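Local coordinates for protein probable thiol peroxidase (Chromobacterium violaceum, PDB 3KEB) that probably acts as a thiol peroxidase, reducing peroxides, and belongs to the redoxin family of thioredoxin-like proteins, at residues Y151-A156 with D160-D165; A65-L70 with H101-P106; T49-V54 with A145-H150. All coordinates share one frame; numbering follows the deposited sequence.

All three contacts lie in one redoxin domain of thioredoxin type and bear on its mixed central sheet or on the helices packed against it. Interactions 1 and 3 share strand 149-154, an outermost strand of the sheet within this chain; their centres are about 15 Å apart, and they meet where the F162 ring packs on V54. The centre of interaction 2 is about 18 Å from that of interaction 1 and about 21 Å from that of interaction 3. Along the chain, interaction 2 falls between the two segments of interaction 3, and interaction 1 follows both. F162 packs on both V54 and L69, linking strand 51-55 to helix 67-77; L69 also touches F161.

Interaction 1. Residues Y151-A156 with D160-D165; sequences YSERLA and DFFDFD
E153 meets the backbone at D163 through its carboxylate, and its side chain can be followed outward from strand 149-154. CB points toward 160-165, and CG stands anti to the backbone N (chi1 175°), which sends an extended chain across the gap. E153 CD comes 3.7 Å from D163 N. OE1 does most of the touching: it accepts D163 N-H at 2.8 Å, nearly straight at 172°, through its syn lone pair, on the side of OE2. The same OE1 lies 3.5 Å from F162 CA and close to the plane of the F162 ring, at its edge. OE2 accepts a hydrogen bond from a water that also donates to F161 O, a second, indirect link to the opposite backbone.

Y151, on the same strand, and L155, just after it, complete the contact. Y151 brings OH to 3.5 Å from D163 CB, its ring plane perpendicular to the D163 carboxylate, and a water joins that hydroxyl to D163 OD2. L155 supplies the apolar part: its CD2 rests 3.6 Å from F162 CD1, the two side chains crossing at about a right angle, while its CD1 lies 3.2 Å from D160 O. F162 also packs on I140 of the adjacent strand.

D163 is the N-cap of helix 164-177, its OD1 accepting from A166 N. The cap residue therefore has its backbone N-H held by E153 while its side chain holds the helix start. The D163 carboxylate would by itself disfavour a charged E153; the bond from D163 N and the water at OE2 probably offset this.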
ATOM      1  N   TYR A 151     -26.330  -2.856   8.021  1.00 13.03           N
ATOM      2  CA  TYR A 151     -26.367  -2.913   6.565  1.00 12.75           C
ATOM      3  C   TYR A 151     -24.967  -3.235   6.056  1.00 13.14           C
ATOM      4  O   TYR A 151     -23.968  -2.673   6.564  1.00 12.78           O
ATOM      5  CB  TYR A 151     -26.804  -1.523   5.996  1.00 12.47           C
ATOM      6  CG  TYR A 151     -26.808  -1.503   4.532  1.00 11.12           C
ATOM      7  CD1 TYR A 151     -27.908  -1.932   3.845  1.00 12.62           C
ATOM      8  CD2 TYR A 151     -25.663  -1.119   3.804  1.00 14.51           C
ATOM      9  CE1 TYR A 151     -27.915  -1.941   2.438  1.00 14.96           C
ATOM     10  CE2 TYR A 151     -25.657  -1.134   2.388  1.00 15.11           C
ATOM     11  CZ  TYR A 151     -26.799  -1.527   1.727  1.00 14.64           C
ATOM     12  OH  TYR A 151     -26.873  -1.578   0.348  1.00 13.60           O
ATOM     13  N   SER A 152     -24.869  -4.080   5.042  1.00 11.69           N
ATOM     14  CA  SER A 152     -23.574  -4.299   4.381  1.00 12.75           C
ATOM     15  C   SER A 152     -23.791  -4.553   2.877  1.00 12.70           C
ATOM     16  O   SER A 152     -24.771  -5.176   2.498  1.00 12.69           O
ATOM     17  CB  SER A 152     -22.757  -5.444   5.057  1.00 13.60           C
ATOM     18  OG  SER A 152     -23.361  -6.719   4.886  1.00 14.54           O
ATOM     19  N   GLU A 153     -22.871  -4.105   2.030  1.00 11.51           N
ATOM     20  CA  GLU A 153     -22.999  -4.298   0.610  1.00 12.46           C
ATOM     21  C   GLU A 153     -21.606  -4.314   0.019  1.00 13.45           C
ATOM     22  O   GLU A 153     -20.774  -3.447   0.310  1.00 13.27           O
ATOM     23  CB  GLU A 153     -23.816  -3.128   0.018  1.00 14.44           C
ATOM     24  CG  GLU A 153     -23.932  -3.122  -1.510  1.00 17.82           C
ATOM     25  CD  GLU A 153     -24.464  -1.796  -2.071  1.00 21.15           C
ATOM     26  OE1 GLU A 153     -24.608  -0.786  -1.342  1.00 18.77           O
ATOM     27  OE2 GLU A 153     -24.749  -1.787  -3.258  1.00 20.37           O
ATOM     28  N   ARG A 154     -21.369  -5.256  -0.874  1.00 12.60           N
ATOM     29  CA  ARG A 154     -20.188  -5.192  -1.742  1.00 13.32           C
ATOM     30  C   ARG A 154     -20.591  -4.794  -3.113  1.00 13.24           C
ATOM     31  O   ARG A 154     -21.623  -5.223  -3.599  1.00 13.77           O
ATOM     32  CB  ARG A 154     -19.554  -6.564  -1.817  1.00 11.19           C
ATOM     33  CG  ARG A 154     -18.971  -6.896  -0.578  1.00 15.44           C
ATOM     34  CD  ARG A 154     -18.308  -8.227  -0.643  1.00 10.48           C
ATOM     35  NE  ARG A 154     -19.276  -9.334  -0.642  1.00 13.48           N
ATOM     36  CZ  ARG A 154     -18.949 -10.622  -0.564  1.00 12.40           C
ATOM     37  NH1 ARG A 154     -17.694 -10.989  -0.506  1.00 16.52           N
ATOM     38  NH2 ARG A 154     -19.893 -11.590  -0.584  1.00 15.33           N
ATOM     39  N   LEU A 155     -19.833  -3.896  -3.719  1.00 12.77           N
ATOM     40  CA  LEU A 155     -20.099  -3.501  -5.058  1.00 13.24           C
ATOM     41  C   LEU A 155     -19.813  -4.633  -6.037  1.00 12.53           C
ATOM     42  O   LEU A 155     -18.749  -5.250  -5.984  1.00 12.11           O
ATOM     43  CB  LEU A 155     -19.233  -2.275  -5.441  1.00 14.33           C
ATOM     44  CG  LEU A 155     -19.466  -0.962  -4.736  1.00 16.93           C
ATOM     45  CD1 LEU A 155     -18.571   0.131  -5.470  1.00 16.11           C
ATOM     46  CD2 LEU A 155     -20.968  -0.648  -4.747  1.00 16.38           C
ATOM     47  N   ALA A 156     -20.734  -4.850  -6.965  1.00 12.77           N
ATOM     48  CA  ALA A 156     -20.547  -5.802  -8.053  1.00 13.01           C
ATOM     49  C   ALA A 156     -19.751  -5.262  -9.250  1.00 12.52           C
ATOM     50  O   ALA A 156     -19.342  -6.039 -10.096  1.00 13.12           O
ATOM     51  CB  ALA A 156     -21.907  -6.407  -8.512  1.00 14.06           C
ATOM     52  N   ASP A 160     -19.597   1.522  -9.766  1.00 14.13           N
ATOM     53  CA  ASP A 160     -20.866   1.755  -9.118  1.00 14.79           C
ATOM     54  C   ASP A 160     -20.693   2.561  -7.836  1.00 13.15           C
ATOM     55  O   ASP A 160     -19.630   2.581  -7.212  1.00 13.75           O
ATOM     56  CB  ASP A 160     -21.563   0.448  -8.750  1.00 13.97           C
ATOM     57  CG  ASP A 160     -22.030  -0.382  -9.959  1.00 18.60           C
ATOM     58  OD1 ASP A 160     -22.036   0.094 -11.106  1.00 20.14           O
ATOM     59  OD2 ASP A 160     -22.428  -1.564  -9.715  1.00 22.22           O
ATOM     60  N   PHE A 161     -21.810   3.111  -7.364  1.00 12.92           N
ATOM     61  CA  PHE A 161     -21.905   3.651  -6.015  1.00 12.64           C
ATOM     62  C   PHE A 161     -22.684   2.717  -5.100  1.00 12.93           C
ATOM     63  O   PHE A 161     -23.537   1.935  -5.524  1.00 12.19           O
ATOM     64  CB  PHE A 161     -22.529   5.071  -5.980  1.00 14.04           C
ATOM     65  CG  PHE A 161     -21.803   6.116  -6.795  1.00 15.32           C
ATOM     66  CD1 PHE A 161     -20.442   6.093  -6.962  1.00 19.90           C
ATOM     67  CD2 PHE A 161     -22.520   7.123  -7.425  1.00 19.76           C
ATOM     68  CE1 PHE A 161     -19.793   7.038  -7.732  1.00 21.88           C
ATOM     69  CE2 PHE A 161     -21.879   8.084  -8.173  1.00 24.68           C
ATOM     70  CZ  PHE A 161     -20.503   8.028  -8.325  1.00 22.33           C
ATOM     71  N   PHE A 162     -22.416   2.829  -3.802  1.00 13.01           N
ATOM     72  CA  PHE A 162     -23.210   2.128  -2.803  1.00 14.04           C
ATOM     73  C   PHE A 162     -24.683   2.543  -2.857  1.00 14.14           C
ATOM     74  O   PHE A 162     -25.016   3.626  -3.337  1.00 14.46           O
ATOM     75  CB  PHE A 162     -22.651   2.443  -1.404  1.00 13.69           C
ATOM     76  CG  PHE A 162     -21.195   2.118  -1.238  1.00 15.54           C
ATOM     77  CD1 PHE A 162     -20.732   0.809  -1.429  1.00 15.81           C
ATOM     78  CD2 PHE A 162     -20.292   3.106  -0.847  1.00 14.81           C
ATOM     79  CE1 PHE A 162     -19.398   0.497  -1.301  1.00 14.65           C
ATOM     80  CE2 PHE A 162     -18.945   2.772  -0.658  1.00 14.77           C
ATOM     81  CZ  PHE A 162     -18.508   1.480  -0.899  1.00 14.95           C
ATOM     82  N   ASP A 163     -25.567   1.711  -2.303  1.00 13.91           N
ATOM     83  CA  ASP A 163     -27.004   1.960  -2.271  1.00 15.56           C
ATOM     84  C   ASP A 163     -27.329   2.850  -1.069  1.00 15.94           C
ATOM     85  O   ASP A 163     -27.859   2.391  -0.044  1.00 13.60           O
ATOM     86  CB  ASP A 163     -27.767   0.646  -2.174  1.00 15.94           C
ATOM     87  CG  ASP A 163     -29.266   0.808  -2.419  1.00 18.07           C
ATOM     88  OD1 ASP A 163     -29.760   1.927  -2.439  1.00 15.66           O
ATOM     89  OD2 ASP A 163     -29.948  -0.233  -2.575  1.00 19.80           O
ATOM     90  N   PHE A 164     -26.992   4.139  -1.230  1.00 15.59           N
ATOM     91  CA  PHE A 164     -27.137   5.074  -0.171  1.00 16.50           C
ATOM     92  C   PHE A 164     -28.615   5.224   0.193  1.00 16.94           C
ATOM     93  O   PHE A 164     -28.935   5.369   1.363  1.00 16.69           O
ATOM     94  CB  PHE A 164     -26.547   6.425  -0.549  1.00 16.21           C
ATOM     95  CG  PHE A 164     -25.056   6.422  -0.717  1.00 16.24           C
ATOM     96  CD1 PHE A 164     -24.214   6.084   0.337  1.00 17.45           C
ATOM     97  CD2 PHE A 164     -24.499   6.721  -1.944  1.00 17.87           C
ATOM     98  CE1 PHE A 164     -22.820   6.054   0.173  1.00 15.65           C
ATOM     99  CE2 PHE A 164     -23.127   6.709  -2.114  1.00 17.87           C
ATOM    100  CZ  PHE A 164     -22.291   6.361  -1.076  1.00 18.15           C
ATOM    101  N   ASP A 165     -29.512   5.190  -0.796  1.00 17.33           N
ATOM    102  CA  ASP A 165     -30.949   5.241  -0.479  1.00 17.88           C
ATOM    103  C   ASP A 165     -31.380   4.143   0.501  1.00 16.76           C
ATOM    104  O   ASP A 165     -32.184   4.391   1.416  1.00 15.67           O
ATOM    105  CB  ASP A 165     -31.803   5.187  -1.724  1.00 18.46           C
ATOM    106  CG  ASP A 165     -31.765   6.494  -2.518  1.00 24.18           C
ATOM    107  OD1 ASP A 165     -31.316   7.540  -1.970  1.00 30.50           O
ATOM    108  OD2 ASP A 165     -32.150   6.452  -3.707  1.00 30.87           O
TER
HETATM  109  O   HOH W   1     -29.250  -2.324  -1.158  1.00 31.70           O
HETATM  110  O   HOH W   2     -24.593  -0.359  -5.399  1.00 23.75           O
HETATM  111  O   HOH W   3     -22.769  -2.647  -7.539  1.00 25.08           O

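Interaction 2. Residues A65-L70 with H101-P106; sequences AGLLLL and HEHGLP
H103, the last residue of helix 93-103, and L105, just beyond it, face L67 and L70 on the first turn of helix 67-77; in this thioredoxin-type fold the contact joins the start of helix 67-77 to the end of helix 93-103 and the loop after it, the two helices being connected through strand 84-89. No hydrogen bond crosses it, and the buried surface is only 152 Å², so the evidence is for local apolar packing.

H103 comes first. Its CG is anti to the carbonyl carbon (chi1 -55°), and one ring face is turned to L67, whose CD1 stands 3.7 Å from the H103 ring centroid and 26° off the normal. That geometry defines a CH-pi contact, with the methyl displaced toward the rim. The opposite face has E102 CB over its centre, so the imidazole lies between a methyl and a methylene.

Next, G104 leaves the helix with positive phi (85°), and L105, after it, again points toward 67-70. L105 is buried, and its partner L70 packs against L85 and V87 of strand 84-89 as well, placing this end of the contact beside the sheet. The two leucines approach through one methyl each, L105 CD2 to L70 CD2, at 3.8 Å.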
ATOM      1  N   ALA A  65     -13.782   2.868  -7.747  1.00 12.31           N
ATOM      2  CA  ALA A  65     -13.884   2.772  -6.328  1.00 13.32           C
ATOM      3  C   ALA A  65     -12.761   3.531  -5.645  1.00 12.93           C
ATOM      4  O   ALA A  65     -11.957   2.970  -4.971  1.00 12.85           O
ATOM      5  CB  ALA A  65     -13.915   1.292  -5.927  1.00 13.26           C
ATOM      6  N   GLY A  66     -12.729   4.843  -5.855  1.00 13.93           N
ATOM      7  CA  GLY A  66     -11.662   5.694  -5.326  1.00 12.86           C
ATOM      8  C   GLY A  66     -12.230   6.955  -4.792  1.00 13.63           C
ATOM      9  O   GLY A  66     -13.201   6.935  -4.060  1.00 14.50           O
ATOM     10  N   LEU A  67     -11.631   8.073  -5.208  1.00 13.32           N
ATOM     11  CA  LEU A  67     -12.004   9.325  -4.640  1.00 13.42           C
ATOM     12  C   LEU A  67     -13.430   9.747  -4.983  1.00 12.84           C
ATOM     13  O   LEU A  67     -14.061  10.426  -4.177  1.00 12.17           O
ATOM     14  CB  LEU A  67     -11.018  10.431  -5.023  1.00 14.92           C
ATOM     15  CG  LEU A  67      -9.646  10.306  -4.338  1.00 15.16           C
ATOM     16  CD1 LEU A  67      -8.846  11.607  -4.777  1.00 19.38           C
ATOM     17  CD2 LEU A  67      -9.662  10.177  -2.829  1.00 16.06           C
ATOM     18  N   LEU A  68     -13.944   9.384  -6.155  1.00 12.43           N
ATOM     19  CA  LEU A  68     -15.341   9.796  -6.482  1.00 13.28           C
ATOM     20  C   LEU A  68     -16.339   9.124  -5.558  1.00 13.85           C
ATOM     21  O   LEU A  68     -17.245   9.747  -5.020  1.00 11.75           O
ATOM     22  CB  LEU A  68     -15.642   9.456  -7.935  1.00 13.21           C
ATOM     23  CG  LEU A  68     -17.007   9.775  -8.461  1.00 16.42           C
ATOM     24  CD1 LEU A  68     -17.120  11.302  -8.583  1.00 16.56           C
ATOM     25  CD2 LEU A  68     -17.151   9.092  -9.845  1.00 17.33           C
ATOM     26  N   LEU A  69     -16.181   7.812  -5.375  1.00  9.81           N
ATOM     27  CA  LEU A  69     -17.015   7.097  -4.451  1.00 12.65           C
ATOM     28  C   LEU A  69     -16.884   7.573  -3.024  1.00 12.06           C
ATOM     29  O   LEU A  69     -17.891   7.580  -2.269  1.00 12.27           O
ATOM     30  CB  LEU A  69     -16.639   5.619  -4.479  1.00 10.15           C
ATOM     31  CG  LEU A  69     -17.453   4.641  -3.570  1.00 16.00           C
ATOM     32  CD1 LEU A  69     -18.875   4.566  -3.924  1.00 15.14           C
ATOM     33  CD2 LEU A  69     -16.872   3.252  -3.655  1.00 15.01           C
ATOM     34  N   LEU A  70     -15.665   7.904  -2.633  1.00 11.22           N
ATOM     35  CA  LEU A  70     -15.458   8.481  -1.323  1.00 13.02           C
ATOM     36  C   LEU A  70     -16.248   9.786  -1.205  1.00 14.30           C
ATOM     37  O   LEU A  70     -16.841  10.037  -0.168  1.00 13.29           O
ATOM     38  CB  LEU A  70     -13.985   8.758  -1.042  1.00 12.55           C
ATOM     39  CG  LEU A  70     -13.631   9.271   0.372  1.00 14.78           C
ATOM     40  CD1 LEU A  70     -14.280   8.366   1.464  1.00 13.88           C
ATOM     41  CD2 LEU A  70     -12.120   9.333   0.542  1.00 16.05           C
ATOM     42  N   HIS A 101      -3.571  15.286   3.149  1.00 13.98           N
ATOM     43  CA  HIS A 101      -2.938  16.552   2.909  1.00 15.06           C
ATOM     44  C   HIS A 101      -3.514  17.235   1.695  1.00 15.34           C
ATOM     45  O   HIS A 101      -3.725  18.457   1.693  1.00 15.96           O
ATOM     46  CB  HIS A 101      -1.442  16.311   2.736  1.00 15.16           C
ATOM     47  CG  HIS A 101      -0.649  17.550   2.581  1.00 18.12           C
ATOM     48  ND1 HIS A 101      -0.357  18.384   3.639  1.00 23.29           N
ATOM     49  CD2 HIS A 101      -0.050  18.088   1.493  1.00 22.92           C
ATOM     50  CE1 HIS A 101       0.370  19.402   3.198  1.00 22.85           C
ATOM     51  NE2 HIS A 101       0.592  19.231   1.905  1.00 22.32           N
ATOM     52  N   GLU A 102      -3.721  16.470   0.629  1.00 16.32           N
ATOM     53  CA  GLU A 102      -4.134  17.034  -0.673  1.00 17.42           C
ATOM     54  C   GLU A 102      -5.652  17.269  -0.786  1.00 18.86           C
ATOM     55  O   GLU A 102      -6.079  18.203  -1.468  1.00 18.58           O
ATOM     56  CB  GLU A 102      -3.707  16.129  -1.816  1.00 17.37           C
ATOM     57  CG  GLU A 102      -2.193  16.040  -2.034  1.00 20.26           C
ATOM     58  CD  GLU A 102      -1.588  17.353  -2.454  1.00 26.24           C
ATOM     59  OE1 GLU A 102      -2.187  17.991  -3.335  1.00 29.80           O
ATOM     60  OE2 GLU A 102      -0.536  17.750  -1.900  1.00 29.46           O
ATOM     61  N   HIS A 103      -6.453  16.447  -0.123  1.00 18.20           N
ATOM     62  CA  HIS A 103      -7.921  16.479  -0.277  1.00 20.22           C
ATOM     63  C   HIS A 103      -8.716  16.833   0.983  1.00 20.03           C
ATOM     64  O   HIS A 103      -9.917  17.057   0.912  1.00 21.73           O
ATOM     65  CB  HIS A 103      -8.404  15.147  -0.814  1.00 20.74           C
ATOM     66  CG  HIS A 103      -7.730  14.744  -2.087  1.00 22.09           C
ATOM     67  ND1 HIS A 103      -7.885  15.451  -3.261  1.00 25.50           N
ATOM     68  CD2 HIS A 103      -6.895  13.711  -2.374  1.00 20.57           C
ATOM     69  CE1 HIS A 103      -7.156  14.886  -4.215  1.00 24.08           C
ATOM     70  NE2 HIS A 103      -6.553  13.820  -3.707  1.00 23.58           N
ATOM     71  N   GLY A 104      -8.065  16.926   2.128  1.00 19.86           N
ATOM     72  CA  GLY A 104      -8.747  17.282   3.380  1.00 19.89           C
ATOM     73  C   GLY A 104      -9.404  16.159   4.167  1.00 19.02           C
ATOM     74  O   GLY A 104      -8.935  15.790   5.244  1.00 20.38           O
ATOM     75  N   LEU A 105     -10.499  15.627   3.659  1.00 18.56           N
ATOM     76  CA  LEU A 105     -11.092  14.403   4.231  1.00 18.45           C
ATOM     77  C   LEU A 105     -11.365  14.571   5.722  1.00 19.58           C
ATOM     78  O   LEU A 105     -10.979  13.747   6.545  1.00 19.86           O
ATOM     79  CB  LEU A 105     -10.175  13.182   3.935  1.00 16.85           C
ATOM     80  CG  LEU A 105      -9.846  13.011   2.440  1.00 18.36           C
ATOM     81  CD1 LEU A 105      -8.940  11.781   2.143  1.00 19.14           C
ATOM     82  CD2 LEU A 105     -11.133  12.909   1.532  1.00 18.83           C
ATOM     83  N   PRO A 106     -12.063  15.661   6.090  1.00 21.74           N
ATOM     84  CA  PRO A 106     -12.188  15.964   7.503  1.00 21.26           C
ATOM     85  C   PRO A 106     -12.858  14.852   8.330  1.00 20.29           C
ATOM     86  O   PRO A 106     -13.907  14.332   7.947  1.00 18.21           O
ATOM     87  CB  PRO A 106     -13.016  17.275   7.519  1.00 22.60           C
ATOM     88  CG  PRO A 106     -13.724  17.329   6.176  1.00 23.21           C
ATOM     89  CD  PRO A 106     -12.821  16.588   5.219  1.00 22.02           C
TER

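Interaction 3. Residues T49-V54 with A145-H150; sequences TPKLIV and AANVVH
T49 touches A145 through its backbone: T49 O receives a CA-H...O contact from A145 CA at 3.4 Å, with an angle of 159° at the hydrogen. A water accepts from T49 N and probably donates to A145 O. The T49 hydroxyl turns within its own segment, OG1 donating to P50 O at 2.8 Å in the carbonyl plane, on a lone pair.

P50 follows with a looser apolar approach, its ring atom CD lying 4.3 Å from A145 CB.

K51 carries the polar end. Its CG sits between the backbone N and the carbonyl carbon (chi1 52°), and further bends at chi2 and chi4 bring NZ back over its own segment, where it donates to T49 O at 3.0 Å, nearly along the C=O axis. F46 O is a second backbone acceptor for this ammonium. Across the gap, a water accepts from N147 ND2 and, more weakly, from K51 NZ.

Backbone hydrogen bonds of K51 with A143 and I53 with I141 pair strand 51-55 with strand 139-143. The contact itself lies at the start of strand 51-55, where the loop of the beta hairpin formed by 139-143 and 149-154 folds against it, in the thioredoxin-like sheet.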
ATOM      1  N   THR A  49     -19.002   4.903  19.148  1.00 15.50           N
ATOM      2  CA  THR A  49     -19.585   5.589  18.021  1.00 14.51           C
ATOM      3  C   THR A  49     -20.087   4.625  16.980  1.00 13.39           C
ATOM      4  O   THR A  49     -19.462   3.576  16.737  1.00 13.82           O
ATOM      5  CB  THR A  49     -18.586   6.611  17.330  1.00 14.44           C
ATOM      6  OG1 THR A  49     -19.280   7.286  16.275  1.00 17.02           O
ATOM      7  CG2 THR A  49     -17.369   5.910  16.745  1.00 16.13           C
ATOM      8  N   PRO A  50     -21.215   4.954  16.359  1.00 12.94           N
ATOM      9  CA  PRO A  50     -21.590   4.187  15.198  1.00 13.61           C
ATOM     10  C   PRO A  50     -20.624   4.535  14.092  1.00 13.49           C
ATOM     11  O   PRO A  50     -19.972   5.569  14.153  1.00 12.89           O
ATOM     12  CB  PRO A  50     -23.005   4.660  14.863  1.00 14.17           C
ATOM     13  CG  PRO A  50     -23.236   5.896  15.675  1.00 15.79           C
ATOM     14  CD  PRO A  50     -22.205   5.994  16.716  1.00 13.89           C
ATOM     15  N   LYS A  51     -20.531   3.650  13.129  1.00 14.39           N
ATOM     16  CA  LYS A  51     -19.615   3.861  12.009  1.00 14.67           C
ATOM     17  C   LYS A  51     -20.005   3.292  10.726  1.00 13.78           C
ATOM     18  O   LYS A  51     -20.809   2.383  10.642  1.00 12.89           O
ATOM     19  CB  LYS A  51     -18.246   3.367  12.349  1.00 17.90           C
ATOM     20  CG  LYS A  51     -18.159   1.990  12.854  1.00 17.72           C
ATOM     21  CD  LYS A  51     -17.339   2.182  14.050  1.00 23.01           C
ATOM     22  CE  LYS A  51     -17.233   1.040  14.905  1.00 26.63           C
ATOM     23  NZ  LYS A  51     -17.200   1.568  16.393  1.00 23.04           N
ATOM     24  N   LEU A  52     -19.430   3.896   9.703  1.00 13.03           N
ATOM     25  CA  LEU A  52     -19.643   3.528   8.312  1.00 12.90           C
ATOM     26  C   LEU A  52     -18.242   3.141   7.811  1.00 14.54           C
ATOM     27  O   LEU A  52     -17.359   3.996   7.660  1.00 14.36           O
ATOM     28  CB  LEU A  52     -20.211   4.729   7.533  1.00 13.47           C
ATOM     29  CG  LEU A  52     -20.804   4.364   6.185  1.00 13.54           C
ATOM     30  CD1 LEU A  52     -21.985   3.294   6.245  1.00 13.24           C
ATOM     31  CD2 LEU A  52     -21.323   5.635   5.477  1.00 14.69           C
ATOM     32  N   ILE A  53     -18.020   1.845   7.684  1.00 14.08           N
ATOM     33  CA  ILE A  53     -16.742   1.317   7.149  1.00 15.11           C
ATOM     34  C   ILE A  53     -16.838   1.162   5.626  1.00 14.43           C
ATOM     35  O   ILE A  53     -17.833   0.682   5.108  1.00 15.22           O
ATOM     36  CB  ILE A  53     -16.379  -0.008   7.811  1.00 14.69           C
ATOM     37  CG1 ILE A  53     -16.151   0.192   9.318  1.00 16.94           C
ATOM     38  CG2 ILE A  53     -15.155  -0.672   7.137  1.00 15.32           C
ATOM     39  CD1 ILE A  53     -15.976  -1.034  10.025  1.00 18.00           C
ATOM     40  N   VAL A  54     -15.845   1.663   4.911  1.00 13.51           N
ATOM     41  CA  VAL A  54     -15.811   1.556   3.488  1.00 14.70           C
ATOM     42  C   VAL A  54     -14.442   1.085   3.092  1.00 14.94           C
ATOM     43  O   VAL A  54     -13.443   1.680   3.527  1.00 15.03           O
ATOM     44  CB  VAL A  54     -16.071   2.944   2.800  1.00 15.58           C
ATOM     45  CG1 VAL A  54     -15.841   2.876   1.349  1.00 18.13           C
ATOM     46  CG2 VAL A  54     -17.548   3.422   3.044  1.00 17.07           C
ATOM     47  N   ALA A 145     -22.801   1.524  17.624  1.00 13.07           N
ATOM     48  CA  ALA A 145     -21.722   1.752  18.555  1.00 13.62           C
ATOM     49  C   ALA A 145     -21.307   0.458  19.271  1.00 15.02           C
ATOM     50  O   ALA A 145     -20.177   0.375  19.769  1.00 15.25           O
ATOM     51  CB  ALA A 145     -22.102   2.824  19.570  1.00 15.01           C
ATOM     52  N   ALA A 146     -22.184  -0.565  19.253  1.00 13.63           N
ATOM     53  CA  ALA A 146     -21.850  -1.900  19.748  1.00 13.66           C
ATOM     54  C   ALA A 146     -21.119  -2.777  18.703  1.00 13.02           C
ATOM     55  O   ALA A 146     -20.865  -3.970  18.943  1.00 12.92           O
ATOM     56  CB  ALA A 146     -23.183  -2.628  20.214  1.00 13.70           C
ATOM     57  N   ASN A 147     -20.819  -2.197  17.556  1.00 12.83           N
ATOM     58  CA  ASN A 147     -20.222  -2.874  16.401  1.00 12.87           C
ATOM     59  C   ASN A 147     -21.067  -3.992  15.819  1.00 12.99           C
ATOM     60  O   ASN A 147     -20.568  -4.897  15.196  1.00 13.73           O
ATOM     61  CB  ASN A 147     -18.783  -3.330  16.697  1.00 13.32           C
ATOM     62  CG  ASN A 147     -17.881  -2.155  17.028  1.00 13.81           C
ATOM     63  OD1 ASN A 147     -17.986  -1.034  16.399  1.00 15.79           O
ATOM     64  ND2 ASN A 147     -17.065  -2.327  18.042  1.00 12.83           N
ATOM     65  N   VAL A 148     -22.382  -3.875  15.967  1.00 11.95           N
ATOM     66  CA  VAL A 148     -23.306  -4.756  15.277  1.00 11.18           C
ATOM     67  C   VAL A 148     -23.640  -4.168  13.927  1.00 10.13           C
ATOM     68  O   VAL A 148     -23.949  -2.963  13.803  1.00 10.51           O
ATOM     69  CB  VAL A 148     -24.583  -4.985  16.111  1.00 10.53           C
ATOM     70  CG1 VAL A 148     -25.638  -5.666  15.279  1.00  9.40           C
ATOM     71  CG2 VAL A 148     -24.229  -5.804  17.324  1.00 11.46           C
ATOM     72  N   VAL A 149     -23.610  -5.033  12.905  1.00 10.93           N
ATOM     73  CA  VAL A 149     -23.887  -4.642  11.521  1.00 11.06           C
ATOM     74  C   VAL A 149     -25.386  -4.444  11.280  1.00 12.12           C
ATOM     75  O   VAL A 149     -26.194  -5.329  11.610  1.00 13.13           O
ATOM     76  CB  VAL A 149     -23.303  -5.697  10.537  1.00 11.13           C
ATOM     77  CG1 VAL A 149     -23.614  -5.363   9.056  1.00 12.87           C
ATOM     78  CG2 VAL A 149     -21.770  -5.761  10.673  1.00 11.66           C
ATOM     79  N   HIS A 150     -25.751  -3.277  10.727  1.00 12.65           N
ATOM     80  CA  HIS A 150     -27.161  -2.967  10.305  1.00 13.53           C
ATOM     81  C   HIS A 150     -27.400  -3.033   8.786  1.00 13.61           C
ATOM     82  O   HIS A 150     -28.523  -3.298   8.309  1.00 13.67           O
ATOM     83  CB  HIS A 150     -27.570  -1.566  10.784  1.00 13.71           C
ATOM     84  CG  HIS A 150     -27.744  -1.465  12.262  1.00 16.08           C
ATOM     85  ND1 HIS A 150     -28.954  -1.181  12.855  1.00 21.94           N
ATOM     86  CD2 HIS A 150     -26.862  -1.632  13.269  1.00 18.16           C
ATOM     87  CE1 HIS A 150     -28.806  -1.176  14.166  1.00 22.21           C
ATOM     88  NE2 HIS A 150     -27.545  -1.453  14.442  1.00 22.05           N
TER
HETATM   89  O   HOH W   4     -18.181   1.918  19.355  1.00 25.96           O
HETATM   90  O   HOH W   5     -15.507   0.040  18.839  1.00 26.52           O